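Local coordinates for Lactamase_B domain-containing protein (Pontibacter korlensis, PDB 6XFR) that probably hydrolyses beta-lactam antibiotics to substituted beta-amino acids as a zinc-dependent class B1 metallo-beta-lactamase, at residues E9-T21 and H34-D48. Residues are numbered along the deposited sequence; the frame is centred on the assembly and turned at random.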
loop_
_atom_site.group_PDB
_atom_site.type_symbol
_atom_site.label_atom_id
_atom_site.label_comp_id
_atom_site.label_asym_id
_atom_site.label_seq_id
_atom_site.Cartn_x
_atom_site.Cartn_y
_atom_site.Cartn_z
ATOM N N GLU B 9 -4.081 -11.015 -9.001
ATOM C CA GLU B 9 -2.831 -10.750 -8.314
ATOM C C GLU B 9 -3.063 -10.686 -6.814
ATOM O O GLU B 9 -4.117 -10.224 -6.359
ATOM C CB GLU B 9 -2.234 -9.456 -8.799
ATOM C CG GLU B 9 -1.029 -9.702 -9.595
ATOM C CD GLU B 9 0.076 -10.219 -8.704
ATOM O OE1 GLU B 9 0.772 -9.380 -8.084
ATOM O OE2 GLU B 9 0.212 -11.464 -8.575
ATOM N N VAL B 10 -2.098 -11.183 -6.044
ATOM C CA VAL B 10 -2.190 -11.208 -4.586
ATOM C C VAL B 10 -0.944 -10.550 -4.005
ATOM O O VAL B 10 0.186 -10.880 -4.403
ATOM C CB VAL B 10 -2.358 -12.635 -4.039
ATOM C CG1 VAL B 10 -2.525 -12.597 -2.534
ATOM C CG2 VAL B 10 -3.541 -13.279 -4.686
ATOM N N THR B 11 -1.147 -9.582 -3.099
ATOM C CA THR B 11 -0.023 -8.955 -2.412
ATOM C C THR B 11 -0.240 -8.955 -0.906
ATOM O O THR B 11 -1.356 -8.739 -0.431
ATOM C CB THR B 11 0.215 -7.523 -2.925
ATOM O OG1 THR B 11 -1.045 -6.880 -3.153
ATOM C CG2 THR B 11 1.011 -7.546 -4.223
ATOM N N LYS B 12 0.854 -9.147 -0.168
ATOM C CA LYS B 12 0.824 -9.234 1.283
ATOM C C LYS B 12 1.027 -7.843 1.882
ATOM O O LYS B 12 1.920 -7.108 1.463
ATOM C CB LYS B 12 1.912 -10.192 1.763
ATOM C CG LYS B 12 1.431 -11.204 2.762
ATOM C CD LYS B 12 2.559 -12.075 3.307
ATOM C CE LYS B 12 2.151 -12.615 4.678
ATOM N NZ LYS B 12 3.196 -13.546 5.226
ATOM N N ILE B 13 0.206 -7.464 2.858
ATOM C CA ILE B 13 0.412 -6.177 3.507
ATOM C C ILE B 13 0.729 -6.281 4.999
ATOM O O ILE B 13 1.281 -5.326 5.561
ATOM C CB ILE B 13 -0.785 -5.229 3.278
ATOM C CG1 ILE B 13 -2.104 -5.754 3.874
ATOM C CG2 ILE B 13 -0.955 -4.895 1.794
ATOM C CD1 ILE B 13 -3.189 -4.690 3.752
ATOM N N SER B 14 0.362 -7.372 5.671
ATOM C CA SER B 14 0.596 -7.640 7.084
ATOM C C SER B 14 0.986 -9.104 7.173
ATOM O O SER B 14 0.839 -9.849 6.207
ATOM C CB SER B 14 -0.661 -7.335 7.909
ATOM O OG SER B 14 -0.362 -7.169 9.280
ATOM N N SER B 15 1.466 -9.547 8.325
ATOM C CA SER B 15 1.977 -10.910 8.353
ATOM C C SER B 15 0.896 -11.951 8.050
ATOM O O SER B 15 1.233 -13.026 7.552
ATOM C CB SER B 15 2.704 -11.193 9.676
ATOM O OG SER B 15 1.852 -11.655 10.689
ATOM N N LYS B 16 -0.396 -11.635 8.257
ATOM C CA LYS B 16 -1.498 -12.567 7.994
ATOM C C LYS B 16 -2.580 -12.010 7.058
ATOM O O LYS B 16 -3.668 -12.599 6.966
ATOM C CB LYS B 16 -2.167 -12.986 9.313
ATOM C CG LYS B 16 -1.301 -13.777 10.279
ATOM C CD LYS B 16 -0.771 -15.029 9.647
ATOM C CE LYS B 16 -0.054 -15.875 10.680
ATOM N NZ LYS B 16 1.050 -16.637 10.024
ATOM N N VAL B 17 -2.326 -10.899 6.362
ATOM C CA VAL B 17 -3.321 -10.225 5.522
ATOM C C VAL B 17 -2.749 -10.052 4.119
ATOM O O VAL B 17 -1.603 -9.608 3.950
ATOM C CB VAL B 17 -3.743 -8.854 6.086
ATOM C CG1 VAL B 17 -4.839 -8.196 5.207
ATOM C CG2 VAL B 17 -4.139 -8.960 7.558
ATOM N N TRP B 18 -3.534 -10.439 3.125
ATOM C CA TRP B 18 -3.241 -10.234 1.722
ATOM C C TRP B 18 -4.337 -9.399 1.078
ATOM O O TRP B 18 -5.468 -9.355 1.552
ATOM C CB TRP B 18 -3.141 -11.558 0.975
ATOM C CG TRP B 18 -1.924 -12.400 1.282
ATOM C CD1 TRP B 18 -0.800 -12.538 0.504
ATOM C CD2 TRP B 18 -1.736 -13.279 2.406
ATOM N NE1 TRP B 18 0.075 -13.432 1.081
ATOM C CE2 TRP B 18 -0.474 -13.903 2.246
ATOM C CE3 TRP B 18 -2.500 -13.588 3.539
ATOM C CZ2 TRP B 18 0.044 -14.807 3.188
ATOM C CZ3 TRP B 18 -1.976 -14.501 4.470
ATOM C CH2 TRP B 18 -0.715 -15.087 4.284
ATOM N N ILE B 19 -4.004 -8.760 -0.038
ATOM C CA ILE B 19 -4.991 -8.133 -0.899
ATOM C C ILE B 19 -4.986 -8.905 -2.200
ATOM O O ILE B 19 -3.927 -9.060 -2.816
ATOM C CB ILE B 19 -4.700 -6.648 -1.149
ATOM C CG1 ILE B 19 -4.947 -5.838 0.134
ATOM C CG2 ILE B 19 -5.581 -6.124 -2.265
ATOM C CD1 ILE B 19 -4.222 -4.509 0.154
ATOM N N HIS B 20 -6.149 -9.437 -2.586
ATOM C CA HIS B 20 -6.309 -10.020 -3.904
ATOM C C HIS B 20 -6.871 -8.954 -4.829
ATOM O O HIS B 20 -7.690 -8.121 -4.405
ATOM C CB HIS B 20 -7.200 -11.280 -3.879
ATOM C CG HIS B 20 -8.610 -11.073 -3.389
ATOM N ND1 HIS B 20 -9.637 -10.659 -4.216
ATOM C CD2 HIS B 20 -9.174 -11.294 -2.172
ATOM C CE1 HIS B 20 -10.758 -10.586 -3.516
ATOM N NE2 HIS B 20 -10.509 -10.967 -2.275
ATOM N N THR B 21 -6.378 -8.941 -6.076
ATOM C CA THR B 21 -6.779 -7.931 -7.053
ATOM C C THR B 21 -7.190 -8.650 -8.323
ATOM O O THR B 21 -6.407 -9.410 -8.899
ATOM C CB THR B 21 -5.688 -6.881 -7.346
ATOM O OG1 THR B 21 -5.395 -6.142 -6.157
ATOM C CG2 THR B 21 -6.184 -5.878 -8.389
ATOM N N HIS B 34 -10.202 -4.959 -5.483
ATOM C CA HIS B 34 -9.445 -5.468 -4.351
ATOM C C HIS B 34 -10.371 -6.173 -3.366
ATOM O O HIS B 34 -11.497 -5.721 -3.115
ATOM C CB HIS B 34 -8.685 -4.337 -3.651
ATOM C CG HIS B 34 -7.767 -3.592 -4.559
ATOM N ND1 HIS B 34 -6.824 -4.227 -5.341
ATOM C CD2 HIS B 34 -7.644 -2.271 -4.824
ATOM C CE1 HIS B 34 -6.160 -3.328 -6.049
ATOM N NE2 HIS B 34 -6.636 -2.133 -5.752
ATOM N N GLY B 35 -9.905 -7.319 -2.857
ATOM C CA GLY B 35 -10.460 -7.928 -1.665
ATOM C C GLY B 35 -9.331 -8.244 -0.697
ATOM O O GLY B 35 -8.162 -7.978 -0.978
ATOM N N LEU B 36 -9.701 -8.839 0.435
ATOM C CA LEU B 36 -8.732 -9.299 1.425
ATOM C C LEU B 36 -8.770 -10.814 1.550
ATOM O O LEU B 36 -9.819 -11.454 1.384
ATOM C CB LEU B 36 -9.003 -8.728 2.809
ATOM C CG LEU B 36 -8.750 -7.265 3.098
ATOM C CD1 LEU B 36 -8.864 -7.029 4.620
ATOM C CD2 LEU B 36 -7.385 -6.889 2.573
ATOM N N ILE B 37 -7.605 -11.372 1.864
ATOM C CA ILE B 37 -7.482 -12.714 2.425
ATOM C C ILE B 37 -6.832 -12.551 3.784
ATOM O O ILE B 37 -5.886 -11.774 3.927
ATOM C CB ILE B 37 -6.642 -13.652 1.542
ATOM C CG1 ILE B 37 -6.875 -13.365 0.061
ATOM C CG2 ILE B 37 -6.905 -15.108 1.922
ATOM C CD1 ILE B 37 -5.959 -14.122 -0.834
ATOM N N VAL B 38 -7.390 -13.211 4.787
ATOM C CA VAL B 38 -6.825 -13.242 6.129
ATOM C C VAL B 38 -6.562 -14.683 6.540
ATOM O O VAL B 38 -7.463 -15.533 6.490
ATOM C CB VAL B 38 -7.719 -12.496 7.128
ATOM C CG1 VAL B 38 -7.054 -12.474 8.493
ATOM C CG2 VAL B 38 -7.876 -11.071 6.623
ATOM N N SER B 39 -5.323 -14.945 6.941
ATOM C CA SER B 39 -4.903 -16.265 7.387
ATOM C C SER B 39 -5.018 -16.341 8.901
ATOM O O SER B 39 -4.650 -15.394 9.599
ATOM C CB SER B 39 -3.469 -16.564 6.938
ATOM O OG SER B 39 -3.169 -17.939 7.132
ATOM N N THR B 40 -5.587 -17.432 9.403
ATOM C CA THR B 40 -5.748 -17.630 10.841
ATOM C C THR B 40 -5.193 -18.997 11.178
ATOM O O THR B 40 -4.792 -19.761 10.294
ATOM C CB THR B 40 -7.213 -17.493 11.337
ATOM O OG1 THR B 40 -7.915 -18.719 11.152
ATOM C CG2 THR B 40 -7.964 -16.398 10.589
ATOM N N LYS B 41 -5.119 -19.279 12.473
ATOM C CA LYS B 41 -4.616 -20.574 12.869
ATOM C C LYS B 41 -5.568 -21.679 12.486
ATOM O O LYS B 41 -5.165 -22.838 12.514
ATOM C CB LYS B 41 -4.401 -20.622 14.385
ATOM C CG LYS B 41 -3.258 -19.724 14.861
ATOM C CD LYS B 41 -3.194 -19.584 16.384
ATOM C CE LYS B 41 -3.223 -18.112 16.785
ATOM N NZ LYS B 41 -2.293 -17.303 15.930
ATOM N N GLU B 42 -6.784 -21.348 12.042
ATOM C CA GLU B 42 -7.830 -22.356 11.854
ATOM C C GLU B 42 -8.498 -22.261 10.491
ATOM O O GLU B 42 -9.603 -22.761 10.326
ATOM C CB GLU B 42 -8.907 -22.271 12.945
ATOM C CG GLU B 42 -8.506 -22.905 14.256
ATOM C CD GLU B 42 -7.688 -24.182 14.067
ATOM O OE1 GLU B 42 -8.167 -25.122 13.403
ATOM O OE2 GLU B 42 -6.562 -24.257 14.605
ATOM N N GLY B 43 -7.868 -21.615 9.523
ATOM C CA GLY B 43 -8.435 -21.449 8.203
ATOM C C GLY B 43 -8.339 -20.009 7.747
ATOM O O GLY B 43 -7.966 -19.104 8.495
ATOM N N ALA B 44 -8.713 -19.810 6.486
ATOM C CA ALA B 44 -8.607 -18.509 5.846
ATOM C C ALA B 44 -9.974 -17.857 5.722
ATOM O O ALA B 44 -11.000 -18.527 5.568
ATOM C CB ALA B 44 -7.938 -18.614 4.468
ATOM N N VAL B 45 -9.981 -16.541 5.828
ATOM C CA VAL B 45 -11.185 -15.756 5.628
ATOM C C VAL B 45 -11.046 -14.966 4.346
ATOM O O VAL B 45 -9.977 -14.424 4.042
ATOM C CB VAL B 45 -11.488 -14.829 6.805
ATOM C CG1 VAL B 45 -12.572 -13.845 6.410
ATOM C CG2 VAL B 45 -11.901 -15.672 7.957
ATOM N N LEU B 46 -12.137 -14.927 3.598
ATOM C CA LEU B 46 -12.227 -14.281 2.304
ATOM C C LEU B 46 -13.128 -13.070 2.466
ATOM O O LEU B 46 -14.265 -13.200 2.921
ATOM C CB LEU B 46 -12.806 -15.251 1.280
ATOM C CG LEU B 46 -12.342 -15.082 -0.134
ATOM C CD1 LEU B 46 -10.850 -14.822 -0.091
ATOM C CD2 LEU B 46 -12.673 -16.355 -0.835
ATOM N N ILE B 47 -12.590 -11.894 2.222
ATOM C CA ILE B 47 -13.388 -10.677 2.179
ATOM C C ILE B 47 -13.460 -10.274 0.715
ATOM O O ILE B 47 -12.467 -9.797 0.145
ATOM C CB ILE B 47 -12.818 -9.563 3.068
ATOM C CG1 ILE B 47 -12.611 -10.080 4.493
ATOM C CG2 ILE B 47 -13.756 -8.354 3.069
ATOM C CD1 ILE B 47 -13.832 -10.600 5.110
ATOM N N ASP B 48 -14.648 -10.457 0.126
ATOM C CA ASP B 48 -14.894 -10.316 -1.305
ATOM C C ASP B 48 -14.442 -11.538 -2.092
ATOM O O ASP B 48 -13.437 -12.179 -1.757
ATOM C CB ASP B 48 -14.206 -9.085 -1.884
ATOM C CG ASP B 48 -14.977 -7.827 -1.615
ATOM O OD1 ASP B 48 -14.478 -6.746 -1.995
ATOM O OD2 ASP B 48 -16.076 -7.926 -1.007
#
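His20 lies across Gly35 in the antiparallel hairpin of strands 17-25 and 30-40, part of the N-terminal sheet of the alpha-beta/beta-alpha metallo-beta-lactamase fold. From CB, chi1 of 61° sets CG between the backbone N and the carbonyl carbon and swings the imidazole over the neighbouring strand. His20 CG sits 3.9 Å from Gly35 O, and ND1 and CE1 pass over Gly35 N and CA. Gly35 CA packs on the face of the His20 ring, a CH-pi contact 3.4 Å from the centroid, made possible because glycine offers no side chain there. His20 CD2 turns its edge to Leu36 O, in the ring plane at 3.6 Å, with Ile37 CG1 beyond; the His20 and Ile37 side chains both touch Leu59 of helix 53-67. At the tip, His20 NE2 reaches the end of strand 43-47 and the residue just after it, with weak hydrogen bonds to Ile47 O (3.3 Å) and Asp48 O (3.2 Å).

Further along the same face, Trp18 CZ3 meets Ser39 CB at 3.5 Å, while Trp62 packs edge-to-face with the indole. The opposite face carries His34, whose ring stacks edge-to-face with Trp205 near the zinc site; a hydrogen bond links Thr21 OG1 and His34 ND1. Beside them, Ile19 CG1 packs against Leu36 CD2 at 3.6 Å.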